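11R-lipoxygenase (Gersemia fruticosa, PDB 3VF1) is a calcium-regulated, non-heme iron lipoxygenase that probably inserts both atoms of molecular oxygen into polyunsaturated fatty acids. Local coordinates at residues F261-N266 with R488-K493; V269-D274 with R480-D485; I306-Y311 with L333-L338. One frame throughout, in Å; residues are numbered along the deposited sequence.

Interaction 1 of 3, residues F261-N266 with R488-K493. With FRU (beta-D-fructofuranose), chain C.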
loop_
_atom_site.group_PDB
_atom_site.type_symbol
_atom_site.label_atom_id
_atom_site.label_comp_id
_atom_site.label_asym_id
_atom_site.label_seq_id
_atom_site.Cartn_x
_atom_site.Cartn_y
_atom_site.Cartn_z
ATOM N N PHE A 261 -17.284 4.697 -8.818
ATOM C CA PHE A 261 -16.166 5.573 -9.151
ATOM C C PHE A 261 -15.798 6.450 -7.959
ATOM O O PHE A 261 -14.798 7.165 -7.990
ATOM C CB PHE A 261 -16.509 6.440 -10.365
ATOM C CG PHE A 261 -16.588 5.669 -11.652
ATOM C CD1 PHE A 261 -17.736 4.968 -11.988
ATOM C CD2 PHE A 261 -15.514 5.641 -12.523
ATOM C CE1 PHE A 261 -17.809 4.255 -13.170
ATOM C CE2 PHE A 261 -15.581 4.929 -13.707
ATOM C CZ PHE A 261 -16.731 4.237 -14.030
ATOM N N LEU A 262 -16.612 6.386 -6.909
ATOM C CA LEU A 262 -16.362 7.140 -5.688
ATOM C C LEU A 262 -16.005 6.213 -4.531
ATOM O O LEU A 262 -15.082 6.485 -3.768
ATOM C CB LEU A 262 -17.600 7.952 -5.304
ATOM C CG LEU A 262 -18.083 9.015 -6.288
ATOM C CD1 LEU A 262 -19.336 9.683 -5.745
ATOM C CD2 LEU A 262 -16.999 10.042 -6.557
ATOM N N ASN A 263 -16.745 5.116 -4.405
ATOM C CA ASN A 263 -16.643 4.254 -3.236
ATOM C C ASN A 263 -16.301 2.815 -3.600
ATOM O O ASN A 263 -16.582 1.889 -2.840
ATOM C CB ASN A 263 -17.954 4.297 -2.452
ATOM C CG ASN A 263 -18.364 5.711 -2.085
ATOM O OD1 ASN A 263 -17.532 6.525 -1.681
ATOM N ND2 ASN A 263 -19.649 6.014 -2.236
ATOM N N GLY A 264 -15.696 2.632 -4.768
ATOM C CA GLY A 264 -15.212 1.327 -5.173
ATOM C C GLY A 264 -13.780 1.132 -4.724
ATOM O O GLY A 264 -13.466 1.299 -3.548
ATOM N N SER A 265 -12.905 0.790 -5.664
ATOM C CA SER A 265 -11.495 0.589 -5.356
ATOM C C SER A 265 -10.600 1.620 -6.039
ATOM O O SER A 265 -9.382 1.595 -5.870
ATOM C CB SER A 265 -11.064 -0.818 -5.768
ATOM O OG SER A 265 -11.769 -1.799 -5.028
ATOM N N ASN A 266 -11.203 2.526 -6.805
ATOM C CA ASN A 266 -10.436 3.507 -7.564
ATOM C C ASN A 266 -11.144 4.855 -7.664
ATOM O O ASN A 266 -11.811 5.138 -8.660
ATOM C CB ASN A 266 -10.152 2.970 -8.965
ATOM C CG ASN A 266 -9.306 3.918 -9.790
ATOM O OD1 ASN A 266 -8.651 4.812 -9.251
ATOM N ND2 ASN A 266 -9.310 3.725 -11.102
ATOM N N ARG A 488 -21.415 14.826 -1.078
ATOM C CA ARG A 488 -21.978 14.308 0.168
ATOM C C ARG A 488 -21.846 12.792 0.317
ATOM O O ARG A 488 -21.626 12.293 1.421
ATOM C CB ARG A 488 -23.455 14.694 0.277
ATOM C CG ARG A 488 -23.709 16.190 0.373
ATOM C CD ARG A 488 -23.446 16.712 1.774
ATOM N NE ARG A 488 -23.797 18.125 1.904
ATOM C CZ ARG A 488 -23.683 18.829 3.026
ATOM N NH1 ARG A 488 -23.224 18.261 4.132
ATOM N NH2 ARG A 488 -24.029 20.109 3.041
ATOM N N LYS A 489 -21.988 12.061 -0.785
ATOM C CA LYS A 489 -21.985 10.599 -0.731
ATOM C C LYS A 489 -20.688 10.019 -1.295
ATOM O O LYS A 489 -20.673 8.924 -1.854
ATOM C CB LYS A 489 -23.207 10.040 -1.463
ATOM C CG LYS A 489 -24.521 10.599 -0.929
ATOM C CD LYS A 489 -25.736 10.016 -1.627
ATOM C CE LYS A 489 -26.148 8.686 -1.017
ATOM N NZ LYS A 489 -27.460 8.220 -1.543
ATOM N N PHE A 490 -19.605 10.774 -1.133
ATOM C CA PHE A 490 -18.268 10.329 -1.498
ATOM C C PHE A 490 -17.586 9.859 -0.213
ATOM O O PHE A 490 -16.802 10.588 0.393
ATOM C CB PHE A 490 -17.501 11.490 -2.130
ATOM C CG PHE A 490 -16.206 11.097 -2.793
ATOM C CD1 PHE A 490 -15.760 9.785 -2.798
ATOM C CD2 PHE A 490 -15.430 12.059 -3.417
ATOM C CE1 PHE A 490 -14.566 9.449 -3.417
ATOM C CE2 PHE A 490 -14.241 11.728 -4.029
ATOM C CZ PHE A 490 -13.808 10.424 -4.030
ATOM N N TYR A 491 -17.900 8.638 0.200
ATOM C CA TYR A 491 -17.521 8.149 1.521
ATOM C C TYR A 491 -16.016 7.965 1.684
ATOM O O TYR A 491 -15.479 8.190 2.766
ATOM C CB TYR A 491 -18.257 6.843 1.822
ATOM C CG TYR A 491 -19.758 6.987 1.744
ATOM C CD1 TYR A 491 -20.396 8.089 2.295
ATOM C CD2 TYR A 491 -20.537 6.034 1.099
ATOM C CE1 TYR A 491 -21.766 8.233 2.224
ATOM C CE2 TYR A 491 -21.909 6.171 1.019
ATOM C CZ TYR A 491 -22.519 7.272 1.583
ATOM O OH TYR A 491 -23.884 7.417 1.509
ATOM N N TYR A 492 -15.335 7.552 0.620
ATOM C CA TYR A 492 -13.882 7.456 0.658
ATOM C C TYR A 492 -13.274 8.804 1.023
ATOM O O TYR A 492 -12.344 8.880 1.819
ATOM C CB TYR A 492 -13.322 7.011 -0.690
ATOM C CG TYR A 492 -11.872 7.404 -0.873
ATOM C CD1 TYR A 492 -11.534 8.632 -1.423
ATOM C CD2 TYR A 492 -10.841 6.560 -0.473
ATOM C CE1 TYR A 492 -10.216 9.008 -1.583
ATOM C CE2 TYR A 492 -9.516 6.926 -0.630
ATOM C CZ TYR A 492 -9.211 8.152 -1.186
ATOM O OH TYR A 492 -7.896 8.524 -1.346
ATOM N N LYS A 493 -13.801 9.866 0.426
ATOM C CA LYS A 493 -13.269 11.208 0.634
ATOM C C LYS A 493 -13.439 11.658 2.080
ATOM O O LYS A 493 -12.514 12.203 2.678
ATOM C CB LYS A 493 -13.946 12.200 -0.314
ATOM C CG LYS A 493 -13.651 13.663 -0.012
ATOM C CD LYS A 493 -14.730 14.302 0.850
ATOM C CE LYS A 493 -16.062 14.369 0.120
ATOM N NZ LYS A 493 -17.117 15.051 0.914
HETATM C C1 FRU C . -14.645 16.684 4.336
HETATM C C2 FRU C . -15.863 17.598 4.293
HETATM C C3 FRU C . -16.606 17.598 5.620
HETATM C C4 FRU C . -18.066 17.617 5.221
HETATM C C5 FRU C . -18.075 16.975 3.842
HETATM C C6 FRU C . -19.133 17.626 2.961
HETATM O O1 FRU C . -15.051 15.369 4.642
HETATM O O2 FRU C . -15.461 18.923 4.024
HETATM O O3 FRU C . -16.278 18.725 6.401
HETATM O O4 FRU C . -18.883 16.918 6.130
HETATM O O5 FRU C . -16.773 17.141 3.305
HETATM O O6 FRU C . -19.768 16.667 2.148
#
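With CG anti to its carbonyl carbon (chi1 -55°), Asn263 turns its amide to the backbone of Lys489, Tyr491 and Tyr492, while Phe490, CG anti to the backbone N (chi1 -169°), turns one face of its ring to Leu262. The Asn263 amide bonds at both ends. Its ND2 donates to Lys489 O at 3.1 Å in a nearly straight bond, the acceptor lying in the amide plane. Its OD1 takes two weak bonds, from Tyr491 N at 2.9 Å, strongly bent, and from Tyr492 N at 3.3 Å, so a single oxygen occupies N-H groups in the first turn of helix 491-514. The amide also lies only 13° from parallel to the Tyr491 ring, with Asn263 ND2 3.5 Å from Tyr491 CD2. Replacing this asparagine by alanine would probably leave Lys489 O and the N-H groups of Tyr491 and Tyr492 without these mates. Next to the amide, Leu262 CD2 sits 3.8 Å above the centre of the Phe490 ring in a CH-pi contact, and Lys493 CB covers the opposite face toward the rim. Lys493 itself runs on to the bound fructose, where NZ donates to O5 at 3.2 Å. The contact thus joins the end of helix 254-263 to the start of helix 491-514, with helix 475-481 touching Tyr492 and Lys493, and helix 369-410 meeting Phe261, Ser265 and Asn266.

Interaction 2 of 3, residues V269-D274 with R480-D485. With GLC (alpha-D-glucopyranose), chain B.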
loop_
_atom_site.group_PDB
_atom_site.type_symbol
_atom_site.label_atom_id
_atom_site.label_comp_id
_atom_site.label_asym_id
_atom_site.label_seq_id
_atom_site.Cartn_x
_atom_site.Cartn_y
_atom_site.Cartn_z
ATOM N N VAL A 269 -10.002 9.103 -10.371
ATOM C CA VAL A 269 -10.161 9.552 -11.752
ATOM C C VAL A 269 -11.227 10.630 -11.940
ATOM O O VAL A 269 -10.976 11.646 -12.586
ATOM C CB VAL A 269 -10.478 8.368 -12.684
ATOM C CG1 VAL A 269 -10.571 8.841 -14.127
ATOM C CG2 VAL A 269 -9.413 7.291 -12.546
ATOM N N ILE A 270 -12.415 10.412 -11.387
ATOM C CA ILE A 270 -13.527 11.327 -11.619
ATOM C C ILE A 270 -13.204 12.733 -11.124
ATOM O O ILE A 270 -12.543 12.905 -10.101
ATOM C CB ILE A 270 -14.821 10.834 -10.945
ATOM C CG1 ILE A 270 -16.010 11.674 -11.412
ATOM C CG2 ILE A 270 -14.689 10.884 -9.428
ATOM C CD1 ILE A 270 -17.356 11.051 -11.102
ATOM N N ARG A 271 -13.672 13.738 -11.859
ATOM C CA ARG A 271 -13.451 15.127 -11.477
ATOM C C ARG A 271 -14.504 16.044 -12.085
ATOM O O ARG A 271 -15.109 15.720 -13.105
ATOM C CB ARG A 271 -12.062 15.586 -11.918
ATOM C CG ARG A 271 -11.885 15.696 -13.420
ATOM C CD ARG A 271 -10.470 16.110 -13.763
ATOM N NE ARG A 271 -10.102 17.348 -13.082
ATOM C CZ ARG A 271 -8.861 17.684 -12.738
ATOM N NH1 ARG A 271 -7.843 16.875 -13.003
ATOM N NH2 ARG A 271 -8.638 18.835 -12.118
ATOM N N ARG A 272 -14.720 17.192 -11.450
ATOM C CA ARG A 272 -15.680 18.167 -11.948
ATOM C C ARG A 272 -15.302 18.617 -13.354
ATOM O O ARG A 272 -14.125 18.773 -13.670
ATOM C CB ARG A 272 -15.758 19.376 -11.014
ATOM C CG ARG A 272 -16.606 20.513 -11.562
ATOM C CD ARG A 272 -16.720 21.666 -10.576
ATOM N NE ARG A 272 -17.429 22.801 -11.162
ATOM C CZ ARG A 272 -17.802 23.887 -10.492
ATOM N NH1 ARG A 272 -17.540 24.000 -9.195
ATOM N NH2 ARG A 272 -18.444 24.865 -11.119
ATOM N N CYS A 273 -16.313 18.819 -14.193
ATOM C CA CYS A 273 -16.102 19.233 -15.573
ATOM C C CYS A 273 -16.865 20.518 -15.858
ATOM O O CYS A 273 -18.094 20.519 -15.928
ATOM C CB CYS A 273 -16.557 18.133 -16.531
ATOM S SG CYS A 273 -16.324 18.524 -18.279
ATOM N N ASP A 274 -16.127 21.612 -16.021
ATOM C CA ASP A 274 -16.731 22.914 -16.281
ATOM C C ASP A 274 -16.890 23.166 -17.777
ATOM O O ASP A 274 -17.637 24.052 -18.189
ATOM C CB ASP A 274 -15.890 24.019 -15.645
ATOM C CG ASP A 274 -15.948 23.995 -14.129
ATOM O OD1 ASP A 274 -17.058 23.810 -13.582
ATOM O OD2 ASP A 274 -14.887 24.157 -13.485
ATOM N N ARG A 480 -9.443 18.739 -3.827
ATOM C CA ARG A 480 -9.963 20.093 -3.973
ATOM C C ARG A 480 -9.854 20.604 -5.406
ATOM O O ARG A 480 -10.782 21.231 -5.915
ATOM C CB ARG A 480 -9.232 21.040 -3.022
ATOM C CG ARG A 480 -9.744 22.470 -3.055
ATOM C CD ARG A 480 -8.992 23.333 -2.063
ATOM N NE ARG A 480 -9.242 22.912 -0.686
ATOM C CZ ARG A 480 -8.448 23.192 0.345
ATOM N NH1 ARG A 480 -7.333 23.893 0.166
ATOM N NH2 ARG A 480 -8.764 22.763 1.559
ATOM N N GLN A 481 -8.725 20.339 -6.057
ATOM C CA GLN A 481 -8.524 20.796 -7.427
ATOM C C GLN A 481 -9.356 19.961 -8.399
ATOM O O GLN A 481 -9.627 20.386 -9.521
ATOM C CB GLN A 481 -7.038 20.761 -7.803
ATOM C CG GLN A 481 -6.463 19.369 -8.024
ATOM C CD GLN A 481 -6.329 19.009 -9.496
ATOM O OE1 GLN A 481 -6.566 19.837 -10.376
ATOM N NE2 GLN A 481 -5.941 17.767 -9.767
ATOM N N ARG A 482 -9.765 18.774 -7.958
ATOM C CA ARG A 482 -10.657 17.931 -8.749
ATOM C C ARG A 482 -12.118 18.327 -8.547
ATOM O O ARG A 482 -12.995 17.885 -9.287
ATOM C CB ARG A 482 -10.467 16.456 -8.392
ATOM C CG ARG A 482 -9.204 15.834 -8.961
ATOM C CD ARG A 482 -9.356 14.330 -9.089
ATOM N NE ARG A 482 -9.273 13.652 -7.799
ATOM C CZ ARG A 482 -9.932 12.539 -7.482
ATOM N NH1 ARG A 482 -10.746 11.959 -8.353
ATOM N NH2 ARG A 482 -9.780 12.004 -6.279
ATOM N N GLY A 483 -12.377 19.160 -7.544
ATOM C CA GLY A 483 -13.719 19.652 -7.286
ATOM C C GLY A 483 -14.671 18.574 -6.803
ATOM O O GLY A 483 -15.878 18.668 -7.018
ATOM N N VAL A 484 -14.134 17.555 -6.136
ATOM C CA VAL A 484 -14.943 16.428 -5.678
ATOM C C VAL A 484 -15.003 16.322 -4.156
ATOM O O VAL A 484 -15.647 15.422 -3.618
ATOM C CB VAL A 484 -14.409 15.091 -6.228
ATOM C CG1 VAL A 484 -14.476 15.073 -7.746
ATOM C CG2 VAL A 484 -12.987 14.842 -5.744
ATOM N N ASP A 485 -14.340 17.240 -3.460
ATOM C CA ASP A 485 -14.251 17.160 -2.006
ATOM C C ASP A 485 -15.548 17.583 -1.313
ATOM O O ASP A 485 -15.685 17.425 -0.101
ATOM C CB ASP A 485 -13.079 18.001 -1.491
ATOM C CG ASP A 485 -13.243 19.480 -1.784
ATOM O OD1 ASP A 485 -14.057 19.831 -2.666
ATOM O OD2 ASP A 485 -12.550 20.293 -1.136
HETATM C C1 GLC B . -15.304 19.181 2.648
HETATM C C2 GLC B . -14.165 20.176 2.457
HETATM C C3 GLC B . -14.520 21.521 3.076
HETATM C C4 GLC B . -15.859 21.997 2.531
HETATM C C5 GLC B . -16.924 20.920 2.704
HETATM C C6 GLC B . -18.233 21.375 2.065
HETATM O O2 GLC B . -12.988 19.677 3.052
HETATM O O3 GLC B . -13.516 22.469 2.784
HETATM O O4 GLC B . -16.258 23.169 3.204
HETATM O O5 GLC B . -16.502 19.709 2.109
HETATM O O6 GLC B . -19.327 20.708 2.656
#
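This is a strand-to-helix-end contact in the lipoxygenase domain: a Schellman motif, in which Gly483 leaves helix 475-481 with positive phi, is set against strand 271-272, an outermost strand of a five-stranded antiparallel sheet. The touching parts run almost perpendicular, 92° apart, so the strand meets the helix end crosswise. Their backbones are tied by Arg272 N, which donates to Arg482 O at 2.9 Å. A CB on Gly483 would point toward the strand and come tight against Arg272 CB, a second reason, besides the positive phi, why glycine suits this turn.

Two arginines diverge here. Arg482, bent at chi3 (-75°), folds back along the strand until NH1 lies 2.7 Å from Ile270 O, a weak bond because it is strongly bent. Its NH2 is hydrogen-bonded to Pro267 O, and NE has a long, weak ion pair with Asp478, so the buried guanidinium is met on several sides by oxygen. Val484 CG2 covers one of its faces, while Val484 CG1 packs 3.7 Å from Ile270 O. Arg271 reaches toward Gln481, and Arg482 CG lies over the centre of one face of the Arg271 guanidinium. The like charges of the two stay apart, with Arg271 NH1 6.3 Å from Arg482 NE. Alongside, the extended chain of Arg272 ends in a salt bridge, NE to Asp274 OD1. Arg271 NH2 donates to Gln481 OE1 at 2.9 Å, the donor standing above the amide's carbonyl plane and the two flat groups turned 76° apart.

Interaction 3 of 3, residues I306-Y311 with L333-L338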
loop_
_atom_site.group_PDB
_atom_site.type_symbol
_atom_site.label_atom_id
_atom_site.label_comp_id
_atom_site.label_asym_id
_atom_site.label_seq_id
_atom_site.Cartn_x
_atom_site.Cartn_y
_atom_site.Cartn_z
ATOM N N ILE A 306 -21.761 18.518 -13.220
ATOM C CA ILE A 306 -21.265 17.612 -14.251
ATOM C C ILE A 306 -19.838 17.173 -13.953
ATOM O O ILE A 306 -18.947 18.003 -13.791
ATOM C CB ILE A 306 -21.298 18.277 -15.637
ATOM C CG1 ILE A 306 -22.737 18.628 -16.027
ATOM C CG2 ILE A 306 -20.673 17.364 -16.682
ATOM C CD1 ILE A 306 -23.602 17.426 -16.342
ATOM N N PHE A 307 -19.630 15.863 -13.890
ATOM C CA PHE A 307 -18.313 15.299 -13.629
ATOM C C PHE A 307 -17.918 14.359 -14.760
ATOM O O PHE A 307 -18.774 13.888 -15.506
ATOM C CB PHE A 307 -18.312 14.565 -12.290
ATOM C CG PHE A 307 -18.640 15.450 -11.122
ATOM C CD1 PHE A 307 -19.939 15.877 -10.906
ATOM C CD2 PHE A 307 -17.650 15.860 -10.244
ATOM C CE1 PHE A 307 -20.244 16.697 -9.836
ATOM C CE2 PHE A 307 -17.951 16.677 -9.173
ATOM C CZ PHE A 307 -19.250 17.096 -8.970
ATOM N N ILE A 308 -16.623 14.088 -14.883
ATOM C CA ILE A 308 -16.111 13.329 -16.016
ATOM C C ILE A 308 -14.981 12.383 -15.622
ATOM O O ILE A 308 -14.192 12.680 -14.729
ATOM C CB ILE A 308 -15.596 14.280 -17.113
ATOM C CG1 ILE A 308 -15.160 13.495 -18.353
ATOM C CG2 ILE A 308 -14.444 15.122 -16.584
ATOM C CD1 ILE A 308 -14.827 14.374 -19.544
ATOM N N THR A 309 -14.915 11.240 -16.298
ATOM C CA THR A 309 -13.808 10.303 -16.141
ATOM C C THR A 309 -13.138 10.079 -17.493
ATOM O O THR A 309 -13.659 9.350 -18.338
ATOM C CB THR A 309 -14.280 8.941 -15.589
ATOM O OG1 THR A 309 -15.259 8.374 -16.467
ATOM C CG2 THR A 309 -14.880 9.096 -14.200
ATOM N N ASP A 310 -11.984 10.709 -17.690
ATOM C CA ASP A 310 -11.275 10.644 -18.963
ATOM C C ASP A 310 -10.082 9.698 -18.871
ATOM O O ASP A 310 -9.157 9.930 -18.094
ATOM C CB ASP A 310 -10.798 12.043 -19.362
ATOM C CG ASP A 310 -10.129 12.070 -20.725
ATOM O OD1 ASP A 310 -9.751 10.991 -21.231
ATOM O OD2 ASP A 310 -9.974 13.173 -21.291
ATOM N N TYR A 311 -10.104 8.641 -19.678
ATOM C CA TYR A 311 -9.035 7.646 -19.669
ATOM C C TYR A 311 -8.115 7.791 -20.879
ATOM O O TYR A 311 -7.708 6.807 -21.495
ATOM C CB TYR A 311 -9.634 6.241 -19.606
ATOM C CG TYR A 311 -10.398 6.007 -18.325
ATOM C CD1 TYR A 311 -11.727 6.388 -18.208
ATOM C CD2 TYR A 311 -9.780 5.430 -17.224
ATOM C CE1 TYR A 311 -12.422 6.191 -17.033
ATOM C CE2 TYR A 311 -10.468 5.228 -16.048
ATOM C CZ TYR A 311 -11.788 5.611 -15.957
ATOM O OH TYR A 311 -12.472 5.411 -14.782
ATOM N N LEU A 333 -14.418 7.978 -22.436
ATOM C CA LEU A 333 -14.751 9.111 -21.590
ATOM C C LEU A 333 -16.156 8.893 -21.051
ATOM O O LEU A 333 -17.064 8.530 -21.795
ATOM C CB LEU A 333 -14.701 10.425 -22.369
ATOM C CG LEU A 333 -13.363 10.819 -22.991
ATOM C CD1 LEU A 333 -13.236 10.248 -24.393
ATOM C CD2 LEU A 333 -13.206 12.330 -23.002
ATOM N N GLY A 334 -16.330 9.108 -19.754
ATOM C CA GLY A 334 -17.631 8.970 -19.134
ATOM C C GLY A 334 -18.075 10.288 -18.541
ATOM O O GLY A 334 -17.278 11.006 -17.944
ATOM N N LEU A 335 -19.350 10.614 -18.712
ATOM C CA LEU A 335 -19.899 11.842 -18.155
ATOM C C LEU A 335 -20.946 11.489 -17.111
ATOM O O LEU A 335 -21.775 10.608 -17.328
ATOM C CB LEU A 335 -20.514 12.704 -19.256
ATOM C CG LEU A 335 -20.672 14.187 -18.919
ATOM C CD1 LEU A 335 -19.309 14.855 -18.786
ATOM C CD2 LEU A 335 -21.514 14.889 -19.969
ATOM N N PHE A 336 -20.898 12.175 -15.975
ATOM C CA PHE A 336 -21.797 11.882 -14.868
ATOM C C PHE A 336 -22.552 13.129 -14.428
ATOM O O PHE A 336 -22.108 14.252 -14.655
ATOM C CB PHE A 336 -21.015 11.303 -13.688
ATOM C CG PHE A 336 -20.294 10.024 -14.007
ATOM C CD1 PHE A 336 -19.148 10.035 -14.784
ATOM C CD2 PHE A 336 -20.755 8.812 -13.524
ATOM C CE1 PHE A 336 -18.480 8.861 -15.078
ATOM C CE2 PHE A 336 -20.090 7.635 -13.814
ATOM C CZ PHE A 336 -18.950 7.662 -14.593
ATOM N N TYR A 337 -23.701 12.913 -13.798
ATOM C CA TYR A 337 -24.545 13.999 -13.324
ATOM C C TYR A 337 -24.772 13.860 -11.826
ATOM O O TYR A 337 -25.031 12.766 -11.333
ATOM C CB TYR A 337 -25.888 13.969 -14.054
ATOM C CG TYR A 337 -26.812 15.117 -13.715
ATOM C CD1 TYR A 337 -26.533 16.405 -14.144
ATOM C CD2 TYR A 337 -27.976 14.907 -12.990
ATOM C CE1 TYR A 337 -27.377 17.455 -13.849
ATOM C CE2 TYR A 337 -28.830 15.954 -12.690
ATOM C CZ TYR A 337 -28.523 17.224 -13.123
ATOM O OH TYR A 337 -29.364 18.273 -12.834
ATOM N N LEU A 338 -24.666 14.971 -11.104
ATOM C CA LEU A 338 -24.923 14.975 -9.670
ATOM C C LEU A 338 -26.405 15.217 -9.411
ATOM O O LEU A 338 -26.886 16.342 -9.511
ATOM C CB LEU A 338 -24.086 16.052 -8.978
ATOM C CG LEU A 338 -24.321 16.219 -7.475
ATOM C CD1 LEU A 338 -23.936 14.957 -6.718
ATOM C CD2 LEU A 338 -23.552 17.418 -6.950
#
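Leu335 and Ile306 meet on one face of an antiparallel strand pair, and Leu335 can be followed outward from the backbone. Its CB leaves on the face shared with Ile306, Ile308, Asp310, Leu333 and Tyr337. With Leu335 CG anti to the backbone N (chi1 -159°), the chain leans toward strand 306-310, and Leu335 CG comes 3.9 Å from Ile306 CG2. At the tip the two methyls divide: Leu335 CD1 lies 3.5 Å from Ile306 CG2 and also near Phe307 O and Ile308 CB, whereas Leu335 CD2 passes farther from the same Ile306 methyl. On this face, Ile306 CD1 meets the edge of the Tyr337 ring in its plane, 3.8 Å from Tyr337 CD1, and Tyr337 OH is hydrogen-bonded to Asp292. Asp310 and Leu333 run alongside each other in the same direction, with the carboxylate turned to Gln353.

The other face carries Phe307, Thr309 and Phe336. Thr309 OG1 sits at the edge of the Phe336 ring, 3.5 Å from Phe336 CE1, and the side chains cross at about a right angle. Gly334 lies opposite Thr309, and a CB there would clash with OG1.

Between these faces the hydrogen-bonded pairs Phe307-Phe336 and Thr309-Gly334 each exchange two bonds, among them Phe336 N to Phe307 O at 2.8 Å and Thr309 N to Gly334 O at 2.9 Å. Backbone bonds therefore set the register, while mostly apolar side chains pack on both faces; the polar groups of Thr309, Asp310 and Tyr337 are the exceptions.

Overall arrangement
The three contacts form one continuous patch on the same side of the chain's centre. Interactions 2 and 3 share a sheet: strand 271-272 adjoins strand 306-310, with Cys273 N 2.8 Å from Ile306 O and Arg271 O 2.8 Å from Ile308 N. Interaction 1 joins interaction 2 through Leu262 CD2 and Ile270 CG2, 3.8 Å apart, and interaction 3 through the Phe261 ring, edge-to-face with Phe336. Interactions 1 and 2 both contribute to the glycan pocket, where Lys493 NZ approaches Asp485 O. The iron site is not far from interaction 1: the side chain of Tyr492 is about 10 Å from that of the iron ligand His575.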